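Local coordinates for protein lombricine kinase (Urechis caupo, PDB 3JPZ) that probably catalyses the reversible transfer of a phosphoryl group from ATP to the guanidino group of lombricine, as a member of the phosphagen kinase family, at residues K210-W215 / M222-M227; T276-S281 / R334-L339; V282-H287 / Y321-A326. One frame throughout, in Å; residues are numbered along the deposited sequence. Where two conformers were deposited one is given.

Interaction 1 (K210-W215 / M222-M227)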
loop_
_atom_site.group_PDB
_atom_site.type_symbol
_atom_site.label_atom_id
_atom_site.label_comp_id
_atom_site.label_asym_id
_atom_site.label_seq_id
_atom_site.Cartn_x
_atom_site.Cartn_y
_atom_site.Cartn_z
ATOM N N LYS A 210 -32.671 -0.396 10.195
ATOM C CA LYS A 210 -31.433 -1.161 10.042
ATOM C C LYS A 210 -31.649 -2.337 9.093
ATOM O O LYS A 210 -31.250 -3.470 9.369
ATOM C CB LYS A 210 -30.922 -1.646 11.400
ATOM C CG LYS A 210 -30.658 -0.518 12.393
ATOM C CD LYS A 210 -29.874 -1.004 13.605
ATOM C CE LYS A 210 -29.557 0.135 14.559
ATOM N NZ LYS A 210 -29.295 -0.368 15.933
ATOM N N THR A 211 -32.294 -2.046 7.972
ATOM C CA THR A 211 -32.558 -3.041 6.937
ATOM C C THR A 211 -31.997 -2.580 5.597
ATOM O O THR A 211 -32.056 -3.305 4.610
ATOM C CB THR A 211 -34.063 -3.252 6.756
ATOM O OG1 THR A 211 -34.694 -1.980 6.571
ATOM C CG2 THR A 211 -34.669 -3.944 7.973
ATOM N N PHE A 212 -31.475 -1.357 5.563
ATOM C CA PHE A 212 -30.864 -0.815 4.360
ATOM C C PHE A 212 -29.603 -0.079 4.761
ATOM O O PHE A 212 -29.649 0.900 5.503
ATOM C CB PHE A 212 -31.831 0.126 3.639
ATOM C CG PHE A 212 -31.542 0.282 2.175
ATOM C CD1 PHE A 212 -31.567 -0.814 1.330
ATOM C CD2 PHE A 212 -31.253 1.528 1.642
ATOM C CE1 PHE A 212 -31.307 -0.669 -0.015
ATOM C CE2 PHE A 212 -30.991 1.678 0.299
ATOM C CZ PHE A 212 -31.016 0.581 -0.531
ATOM N N LEU A 213 -28.475 -0.563 4.259
ATOM C CA LEU A 213 -27.163 -0.113 4.700
ATOM C C LEU A 213 -26.358 0.367 3.502
ATOM O O LEU A 213 -26.355 -0.255 2.455
ATOM C CB LEU A 213 -26.435 -1.254 5.405
ATOM C CG LEU A 213 -24.930 -1.080 5.624
ATOM C CD1 LEU A 213 -24.641 -0.010 6.680
ATOM C CD2 LEU A 213 -24.334 -2.427 6.019
ATOM N N ILE A 214 -25.666 1.480 3.670
ATOM C CA ILE A 214 -24.946 2.103 2.580
ATOM C C ILE A 214 -23.522 2.351 3.044
ATOM O O ILE A 214 -23.313 2.997 4.061
ATOM C CB ILE A 214 -25.608 3.442 2.197
ATOM C CG1 ILE A 214 -27.034 3.208 1.683
ATOM C CG2 ILE A 214 -24.768 4.211 1.180
ATOM C CD1 ILE A 214 -27.115 2.453 0.375
ATOM N N TRP A 215 -22.543 1.804 2.335
ATOM C CA TRP A 215 -21.140 2.149 2.578
ATOM C C TRP A 215 -20.648 3.017 1.442
ATOM O O TRP A 215 -20.799 2.666 0.276
ATOM C CB TRP A 215 -20.237 0.930 2.624
ATOM C CG TRP A 215 -20.385 0.058 3.801
ATOM C CD1 TRP A 215 -21.098 0.307 4.927
ATOM C CD2 TRP A 215 -19.758 -1.209 3.985
ATOM N NE1 TRP A 215 -20.968 -0.744 5.804
ATOM C CE2 TRP A 215 -20.145 -1.686 5.248
ATOM C CE3 TRP A 215 -18.896 -1.988 3.203
ATOM C CZ2 TRP A 215 -19.709 -2.919 5.748
ATOM C CZ3 TRP A 215 -18.468 -3.215 3.702
ATOM C CH2 TRP A 215 -18.873 -3.661 4.963
ATOM N N MET A 222 -20.423 3.256 -3.851
ATOM C CA MET A 222 -21.589 2.976 -3.036
ATOM C C MET A 222 -21.863 1.483 -2.986
ATOM O O MET A 222 -22.148 0.865 -4.001
ATOM C CB MET A 222 -22.812 3.681 -3.607
ATOM C CG MET A 222 -24.034 3.584 -2.727
ATOM S SD MET A 222 -25.385 4.581 -3.361
ATOM C CE MET A 222 -25.756 3.687 -4.873
ATOM N N ARG A 223 -21.778 0.921 -1.791
ATOM C CA ARG A 223 -22.109 -0.476 -1.567
ATOM C C ARG A 223 -23.457 -0.503 -0.885
ATOM O O ARG A 223 -23.597 -0.027 0.237
ATOM C CB ARG A 223 -21.059 -1.142 -0.688
ATOM C CG ARG A 223 -21.551 -2.393 0.042
ATOM C CD ARG A 223 -21.441 -3.643 -0.810
ATOM N NE ARG A 223 -20.228 -4.400 -0.508
ATOM C CZ ARG A 223 -19.054 -4.223 -1.107
ATOM N NH1 ARG A 223 -18.913 -3.310 -2.056
ATOM N NH2 ARG A 223 -18.015 -4.966 -0.753
ATOM N N VAL A 224 -24.453 -1.046 -1.566
ATOM C CA VAL A 224 -25.813 -1.051 -1.045
ATOM C C VAL A 224 -26.168 -2.430 -0.520
ATOM O O VAL A 224 -26.051 -3.421 -1.230
ATOM C CB VAL A 224 -26.807 -0.648 -2.133
ATOM C CG1 VAL A 224 -28.227 -0.854 -1.663
ATOM C CG2 VAL A 224 -26.569 0.803 -2.554
ATOM N N ILE A 225 -26.585 -2.500 0.737
ATOM C CA ILE A 225 -27.010 -3.770 1.299
ATOM C C ILE A 225 -28.406 -3.657 1.874
ATOM O O ILE A 225 -28.661 -2.816 2.720
ATOM C CB ILE A 225 -26.047 -4.250 2.392
ATOM C CG1 ILE A 225 -24.620 -4.348 1.828
ATOM C CG2 ILE A 225 -26.493 -5.608 2.914
ATOM C CD1 ILE A 225 -23.574 -3.812 2.745
ATOM N N SER A 226 -29.311 -4.501 1.389
ATOM C CA SER A 226 -30.601 -4.683 2.019
ATOM C C SER A 226 -30.599 -5.987 2.809
ATOM O O SER A 226 -30.052 -6.989 2.350
ATOM C CB SER A 226 -31.708 -4.708 0.970
ATOM O OG SER A 226 -32.952 -4.974 1.574
ATOM N N MET A 227 -31.212 -5.968 3.994
ATOM C CA MET A 227 -31.155 -7.106 4.904
ATOM C C MET A 227 -32.317 -7.135 5.902
ATOM O O MET A 227 -32.889 -6.091 6.254
ATOM C CB MET A 227 -29.841 -7.062 5.678
ATOM C CG MET A 227 -29.717 -5.838 6.573
ATOM S SD MET A 227 -28.123 -5.709 7.396
ATOM C CE MET A 227 -27.059 -5.322 6.006
#
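Strands 212-215 and 222-227 pair as the two arms of an antiparallel beta hairpin, their short axes 4.7 Å apart at closest approach and their directions 163° apart. Two hydrogen-bonded pairs, Leu213 with Ile225 and Trp215 with Arg223, each contribute two backbone bonds; the shortest runs from Leu213 N to Ile225 O, 2.7 Å. Past them, Met227 N bonds to Thr211 O at 2.9 Å, just ahead of the point where the first strand begins.

Phe212, Ile214, Val224 and Ser226 share one face; Val224 and Ser226 touch helix 233-252, while Phe212 and Ile214 touch Trp205. The Phe212 ring leans on Val224, its CZ 3.3 Å from Val224 CG1, while Ser226 CB lies at the ring edge, in plane. Ser226 suits this buried place because its OG bonds to the backbone O of Val236. Ile214 and Val224 run alongside each other in the same direction, and CD1 of Ile214 is pressed unusually close, 3.4 Å, to CG2 of Val224.

On the other face Leu213 runs beside Ile225, with Leu213 CD2 3.6 Å from Ile225 CD1. The chain of Met227, bent at its last torsion (chi3 70°), turns its methyl CE to 4.0 Å from the same Leu213 CD2. Trp215 and Arg223 also travel together, CB against CB at 4.0 Å, with the ring and guanidinium planes 38° apart. From there Arg223 makes a salt bridge with Asp220, and Trp215 NE1 bonds to the backbone O of Phe179.

Arg223 is an ADP-binding residue, and no nucleotide occupies this chain. The contact thus joins a mainly apolar face to one that carries a nucleotide-binding arginine, whose aliphatic stem is packed against an indole and whose charge is held by a carboxylate, which probably limits its wandering while the site is empty.

Interaction 2 (T276-S281 / R334-L339)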
loop_
_atom_site.group_PDB
_atom_site.type_symbol
_atom_site.label_atom_id
_atom_site.label_comp_id
_atom_site.label_asym_id
_atom_site.label_seq_id
_atom_site.Cartn_x
_atom_site.Cartn_y
_atom_site.Cartn_z
ATOM N N THR A 276 -24.376 -7.612 -12.386
ATOM C CA THR A 276 -25.225 -7.261 -11.242
ATOM C C THR A 276 -24.419 -6.891 -10.018
ATOM O O THR A 276 -24.943 -6.255 -9.098
ATOM C CB THR A 276 -26.086 -8.428 -10.779
ATOM O OG1 THR A 276 -25.244 -9.542 -10.429
ATOM C CG2 THR A 276 -27.116 -8.821 -11.843
ATOM N N GLY A 277 -23.160 -7.324 -9.979
ATOM C CA GLY A 277 -22.388 -7.241 -8.754
ATOM C C GLY A 277 -23.264 -7.656 -7.586
ATOM O O GLY A 277 -23.102 -7.179 -6.471
ATOM N N LEU A 278 -24.199 -8.563 -7.841
ATOM C CA LEU A 278 -25.208 -8.894 -6.842
ATOM C C LEU A 278 -24.811 -10.074 -5.971
ATOM O O LEU A 278 -24.538 -11.167 -6.467
ATOM C CB LEU A 278 -26.542 -9.229 -7.494
ATOM C CG LEU A 278 -27.638 -9.411 -6.439
ATOM C CD1 LEU A 278 -28.672 -8.307 -6.557
ATOM C CD2 LEU A 278 -28.297 -10.761 -6.546
ATOM N N ARG A 279 -24.825 -9.852 -4.662
ATOM C CA ARG A 279 -24.607 -10.923 -3.707
ATOM C C ARG A 279 -25.859 -11.073 -2.869
ATOM O O ARG A 279 -26.084 -10.314 -1.930
ATOM C CB ARG A 279 -23.416 -10.629 -2.804
ATOM C CG ARG A 279 -22.974 -11.839 -2.015
ATOM C CD ARG A 279 -21.944 -11.505 -0.952
ATOM N NE ARG A 279 -21.380 -12.723 -0.373
ATOM C CZ ARG A 279 -21.879 -13.361 0.683
ATOM N NH1 ARG A 279 -22.955 -12.900 1.300
ATOM N NH2 ARG A 279 -21.292 -14.462 1.132
ATOM N N ALA A 280 -26.683 -12.037 -3.259
ATOM C CA ALA A 280 -27.870 -12.418 -2.515
ATOM C C ALA A 280 -27.493 -13.602 -1.645
ATOM O O ALA A 280 -26.948 -14.603 -2.126
ATOM C CB ALA A 280 -28.997 -12.788 -3.473
ATOM N N SER A 281 -27.776 -13.484 -0.358
ATOM C CA SER A 281 -27.382 -14.508 0.594
ATOM C C SER A 281 -28.481 -14.744 1.610
ATOM O O SER A 281 -29.344 -13.888 1.824
ATOM C CB SER A 281 -26.100 -14.088 1.314
ATOM O OG SER A 281 -26.283 -12.854 1.982
ATOM N N ARG A 334 -32.859 -9.958 -10.412
ATOM C CA ARG A 334 -34.046 -10.703 -10.036
ATOM C C ARG A 334 -33.789 -12.195 -10.216
ATOM O O ARG A 334 -34.150 -12.989 -9.364
ATOM C CB ARG A 334 -35.247 -10.242 -10.858
ATOM C CG ARG A 334 -36.567 -10.881 -10.466
ATOM C CD ARG A 334 -36.792 -12.201 -11.172
ATOM N NE ARG A 334 -36.757 -12.033 -12.619
ATOM C CZ ARG A 334 -36.969 -13.002 -13.503
ATOM N NH1 ARG A 334 -37.243 -14.236 -13.105
ATOM N NH2 ARG A 334 -36.904 -12.727 -14.797
ATOM N N GLU A 335 -33.137 -12.568 -11.309
ATOM C CA GLU A 335 -32.851 -13.979 -11.571
ATOM C C GLU A 335 -31.902 -14.597 -10.550
ATOM O O GLU A 335 -32.057 -15.763 -10.178
ATOM C CB GLU A 335 -32.284 -14.166 -12.979
ATOM C CG GLU A 335 -33.345 -14.106 -14.074
ATOM C CD GLU A 335 -32.778 -14.332 -15.467
ATOM O OE1 GLU A 335 -31.676 -13.821 -15.765
ATOM O OE2 GLU A 335 -33.442 -15.017 -16.269
ATOM N N PHE A 336 -30.920 -13.829 -10.097
ATOM C CA PHE A 336 -29.964 -14.343 -9.129
ATOM C C PHE A 336 -30.632 -14.597 -7.795
ATOM O O PHE A 336 -30.334 -15.590 -7.122
ATOM C CB PHE A 336 -28.791 -13.383 -8.953
ATOM C CG PHE A 336 -27.680 -13.618 -9.923
ATOM C CD1 PHE A 336 -27.241 -12.608 -10.750
ATOM C CD2 PHE A 336 -27.074 -14.862 -10.010
ATOM C CE1 PHE A 336 -26.210 -12.826 -11.640
ATOM C CE2 PHE A 336 -26.044 -15.089 -10.903
ATOM C CZ PHE A 336 -25.609 -14.065 -11.716
ATOM N N VAL A 337 -31.516 -13.686 -7.407
ATOM C CA VAL A 337 -32.331 -13.868 -6.219
ATOM C C VAL A 337 -33.194 -15.118 -6.364
ATOM O O VAL A 337 -33.399 -15.840 -5.392
ATOM C CB VAL A 337 -33.263 -12.656 -5.959
ATOM C CG1 VAL A 337 -34.076 -12.877 -4.697
ATOM C CG2 VAL A 337 -32.459 -11.375 -5.854
ATOM N N GLN A 338 -33.697 -15.370 -7.573
ATOM C CA GLN A 338 -34.526 -16.548 -7.817
ATOM C C GLN A 338 -33.689 -17.816 -7.741
ATOM O O GLN A 338 -34.149 -18.848 -7.237
ATOM C CB GLN A 338 -35.219 -16.473 -9.173
ATOM C CG GLN A 338 -36.218 -17.588 -9.358
ATOM C CD GLN A 338 -37.298 -17.535 -8.320
ATOM O OE1 GLN A 338 -37.986 -16.529 -8.200
ATOM N NE2 GLN A 338 -37.449 -18.615 -7.545
ATOM N N LEU A 339 -32.459 -17.724 -8.237
ATOM C CA LEU A 339 -31.520 -18.839 -8.192
ATOM C C LEU A 339 -31.181 -19.181 -6.745
ATOM O O LEU A 339 -31.031 -20.349 -6.391
ATOM C CB LEU A 339 -30.242 -18.506 -8.971
ATOM C CG LEU A 339 -29.099 -19.517 -8.798
ATOM C CD1 LEU A 339 -29.468 -20.850 -9.434
ATOM C CD2 LEU A 339 -27.806 -18.985 -9.385
#
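Helix-on-sheet packing in the catalytic domain of the phosphagen kinases brings Phe336 and Val337 of helix 333-355 against Thr276, Leu278 and Ala280, at the start of strand 279-285 and in the turn leading into it. This is the strand that carries Arg279 and Ser281, both ADP-binding residues. The extended backbone sends Leu278 and Ala280 toward the helix and Arg279 away from it; one short run of chain thereby serves the hydrophobic interior and the nucleotide site together.

The contact is small and almost wholly apolar. Leu278 and Phe336 pass each other running opposite ways, and it is the CD2 branch of Leu278 that touches, 3.6 Å from Phe336 CB. That methyl also approaches Val337, whose CG2 is 4.3 Å away. Ala280 faces the same valine, its CB 4.4 Å from Val337 CG2. A side chain of one carbon is apt here, since the backbones come near, with the CA atoms of Ala280 and Val337 6.0 Å apart. Ile118 of strand 113-122 and Phe237 of helix 233-252 add further apolar surface around Val337.

The hydroxyl of Thr276 sits between its own backbone N and carbonyl carbon (chi1 58°). This position is consistent with an ST turn, in which OG1 would accept the N-H of Leu278, though the place of that nitrogen is less certain; OG1 also bonds to the backbone O of Arg328. Threonine suits the spot because it offers the aromatic ring a methyl as well: CG2 lies at the edge of Phe336, in the ring plane, 3.9 Å from CD1, while OG1 approaches obliquely, 3.6 Å from Phe336 CE1.

Interaction 3 (V282-H287 / Y321-A326)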
loop_
_atom_site.group_PDB
_atom_site.type_symbol
_atom_site.label_atom_id
_atom_site.label_comp_id
_atom_site.label_asym_id
_atom_site.label_seq_id
_atom_site.Cartn_x
_atom_site.Cartn_y
_atom_site.Cartn_z
ATOM N N VAL A 282 -28.455 -15.923 2.217
ATOM C CA VAL A 282 -29.219 -16.186 3.414
ATOM C C VAL A 282 -28.251 -16.795 4.406
ATOM O O VAL A 282 -27.202 -17.320 4.027
ATOM C CB VAL A 282 -30.339 -17.219 3.220
ATOM C CG1 VAL A 282 -31.271 -16.824 2.112
ATOM C CG2 VAL A 282 -29.736 -18.609 2.988
ATOM N N HIS A 283 -28.598 -16.729 5.678
ATOM C CA HIS A 283 -27.981 -17.600 6.656
ATOM C C HIS A 283 -28.959 -18.732 6.828
ATOM O O HIS A 283 -30.117 -18.492 7.125
ATOM C CB HIS A 283 -27.769 -16.858 7.970
ATOM C CG HIS A 283 -26.547 -16.002 7.978
ATOM N ND1 HIS A 283 -26.025 -15.464 9.132
ATOM C CD2 HIS A 283 -25.727 -15.615 6.975
ATOM C CE1 HIS A 283 -24.940 -14.770 8.838
ATOM N NE2 HIS A 283 -24.736 -14.849 7.537
ATOM N N VAL A 284 -28.519 -19.963 6.616
ATOM C CA VAL A 284 -29.439 -21.089 6.701
ATOM C C VAL A 284 -28.843 -22.252 7.480
ATOM O O VAL A 284 -27.701 -22.661 7.254
ATOM C CB VAL A 284 -29.905 -21.551 5.296
ATOM C CG1 VAL A 284 -28.720 -21.851 4.403
ATOM C CG2 VAL A 284 -30.836 -22.757 5.415
ATOM N N GLN A 285 -29.637 -22.775 8.408
ATOM C CA GLN A 285 -29.208 -23.865 9.264
ATOM C C GLN A 285 -29.398 -25.215 8.576
ATOM O O GLN A 285 -30.491 -25.541 8.114
ATOM C CB GLN A 285 -29.998 -23.821 10.567
ATOM C CG GLN A 285 -29.421 -24.677 11.680
ATOM C CD GLN A 285 -30.060 -24.375 13.013
ATOM O OE1 GLN A 285 -29.375 -24.255 14.029
ATOM N NE2 GLN A 285 -31.377 -24.230 13.015
ATOM N N LEU A 286 -28.325 -26.000 8.535
ATOM C CA LEU A 286 -28.314 -27.276 7.846
ATOM C C LEU A 286 -27.610 -28.325 8.694
ATOM O O LEU A 286 -26.519 -28.772 8.362
ATOM C CB LEU A 286 -27.576 -27.131 6.517
ATOM C CG LEU A 286 -28.134 -26.082 5.555
ATOM C CD1 LEU A 286 -27.183 -25.874 4.388
ATOM C CD2 LEU A 286 -29.513 -26.494 5.070
ATOM N N HIS A 287 -28.237 -28.718 9.790
ATOM C CA HIS A 287 -27.618 -29.672 10.700
ATOM C C HIS A 287 -27.199 -30.941 9.972
ATOM O O HIS A 287 -26.044 -31.339 10.012
ATOM C CB HIS A 287 -28.574 -30.012 11.846
ATOM C CG HIS A 287 -28.857 -28.857 12.758
ATOM N ND1 HIS A 287 -27.868 -28.202 13.460
ATOM C CD2 HIS A 287 -30.021 -28.250 13.095
ATOM C CE1 HIS A 287 -28.409 -27.236 14.181
ATOM N NE2 HIS A 287 -29.713 -27.248 13.981
ATOM N N TYR A 321 -24.967 -21.744 7.663
ATOM C CA TYR A 321 -24.060 -21.341 6.606
ATOM C C TYR A 321 -24.573 -20.115 5.877
ATOM O O TYR A 321 -25.770 -19.954 5.662
ATOM C CB TYR A 321 -23.881 -22.469 5.614
ATOM C CG TYR A 321 -23.229 -23.673 6.210
ATOM C CD1 TYR A 321 -23.965 -24.597 6.932
ATOM C CD2 TYR A 321 -21.875 -23.882 6.063
ATOM C CE1 TYR A 321 -23.367 -25.700 7.481
ATOM C CE2 TYR A 321 -21.268 -24.977 6.614
ATOM C CZ TYR A 321 -22.018 -25.885 7.314
ATOM O OH TYR A 321 -21.405 -26.981 7.858
ATOM N N ASP A 322 -23.647 -19.249 5.505
ATOM C CA ASP A 322 -23.955 -18.183 4.592
ATOM C C ASP A 322 -23.918 -18.755 3.184
ATOM O O ASP A 322 -22.886 -19.235 2.715
ATOM C CB ASP A 322 -22.950 -17.054 4.724
ATOM C CG ASP A 322 -23.233 -15.928 3.768
ATOM O OD1 ASP A 322 -23.196 -16.164 2.538
ATOM O OD2 ASP A 322 -23.514 -14.815 4.246
ATOM N N ILE A 323 -25.065 -18.711 2.529
ATOM C CA ILE A 323 -25.236 -19.291 1.213
ATOM C C ILE A 323 -25.632 -18.158 0.287
ATOM O O ILE A 323 -26.536 -17.377 0.589
ATOM C CB ILE A 323 -26.296 -20.382 1.243
ATOM C CG1 ILE A 323 -25.808 -21.537 2.121
ATOM C CG2 ILE A 323 -26.630 -20.868 -0.164
ATOM C CD1 ILE A 323 -24.859 -22.484 1.446
ATOM N N SER A 324 -24.951 -18.084 -0.848
ATOM C CA SER A 324 -25.134 -16.983 -1.775
ATOM C C SER A 324 -25.058 -17.486 -3.206
ATOM O O SER A 324 -24.643 -18.620 -3.458
ATOM C CB SER A 324 -24.058 -15.920 -1.546
ATOM O OG SER A 324 -22.761 -16.486 -1.630
ATOM N N ASN A 325 -25.477 -16.650 -4.144
ATOM C CA ASN A 325 -25.260 -16.959 -5.538
ATOM C C ASN A 325 -23.776 -16.803 -5.811
ATOM O O ASN A 325 -23.121 -15.936 -5.228
ATOM C CB ASN A 325 -26.096 -16.061 -6.445
ATOM C CG ASN A 325 -25.881 -14.598 -6.169
ATOM O OD1 ASN A 325 -26.144 -14.120 -5.076
ATOM N ND2 ASN A 325 -25.420 -13.873 -7.171
ATOM N N ALA A 326 -23.243 -17.663 -6.669
ATOM C CA ALA A 326 -21.819 -17.670 -6.987
ATOM C C ALA A 326 -21.485 -16.693 -8.115
ATOM O O ALA A 326 -20.473 -15.993 -8.064
ATOM C CB ALA A 326 -21.375 -19.093 -7.356
HETATM O O HOH W 1 -22.552 -13.571 6.597
#
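His283 and Asp322 stand next to each other on one face of the sheet, their side chains crossing at a slant and the imidazole and carboxylate planes 70° apart. Asp322 OD2 lies at the ring edge, in plane, 3.5 Å from His283 NE2. A water completes the link: it sits in the ring plane, 2.7 Å from His283 NE2, and donates to Asp322 OD2 at 2.8 Å. The second oxygen, OD1, takes a salt bridge from Arg279, an ADP-binding residue, while the His283 side chain touches Thr309, another residue of that site. With CG anti to its backbone N (chi1 179°), Asp322 can reach both partners.

Beneath these groups runs an antiparallel pairing of neighbouring strands, 279-285 and 320-325, in the large sheet of the catalytic domain. His283 and Asp322 form a non-hydrogen-bonded pair, which brings their CA atoms to 4.6 Å. The flanking pairs, Val282 with Ile323 and Val284 with Tyr321, each have two backbone bonds. The short strand axes are 130° apart, a marked departure from antiparallel.

The other face is mainly apolar; Val282 and Leu286 touch helix 333-355, and Ile323 touches Leu304. Branched Val284 and Ile323 cross diagonally, CG1 to CG1 at 3.7 Å, and Val282 CG2 rests 4.2 Å from Ile323 CB. Farther along, Leu286 brings CD1 obliquely to the Tyr321 ring, 4.3 Å from its CD1, and Phe295 meets that ring edge-to-face.

In the fold
All three contacts are largely buried and belong to one antiparallel sheet. Interactions 1 and 3 are strand pairings separated by strand 113-122, their centres about 19 Å apart; interaction 2 instead packs a helix on the sheet. Interactions 2 and 3 share strand 279-285 and touch directly, through a salt bridge and through Ala280 N, which probably bonds to Asn325 OD1. Interaction 3 is nested within the chain loop closed by interaction 2. Backbone bonds dominate the pairings, whereas side-chain packing, with no backbone bond, joins 276-281 to 334-339. Interactions 1 and 3 each carry polar groups on one face; in interaction 2 the nucleotide-binding Arg279 points away from the helix.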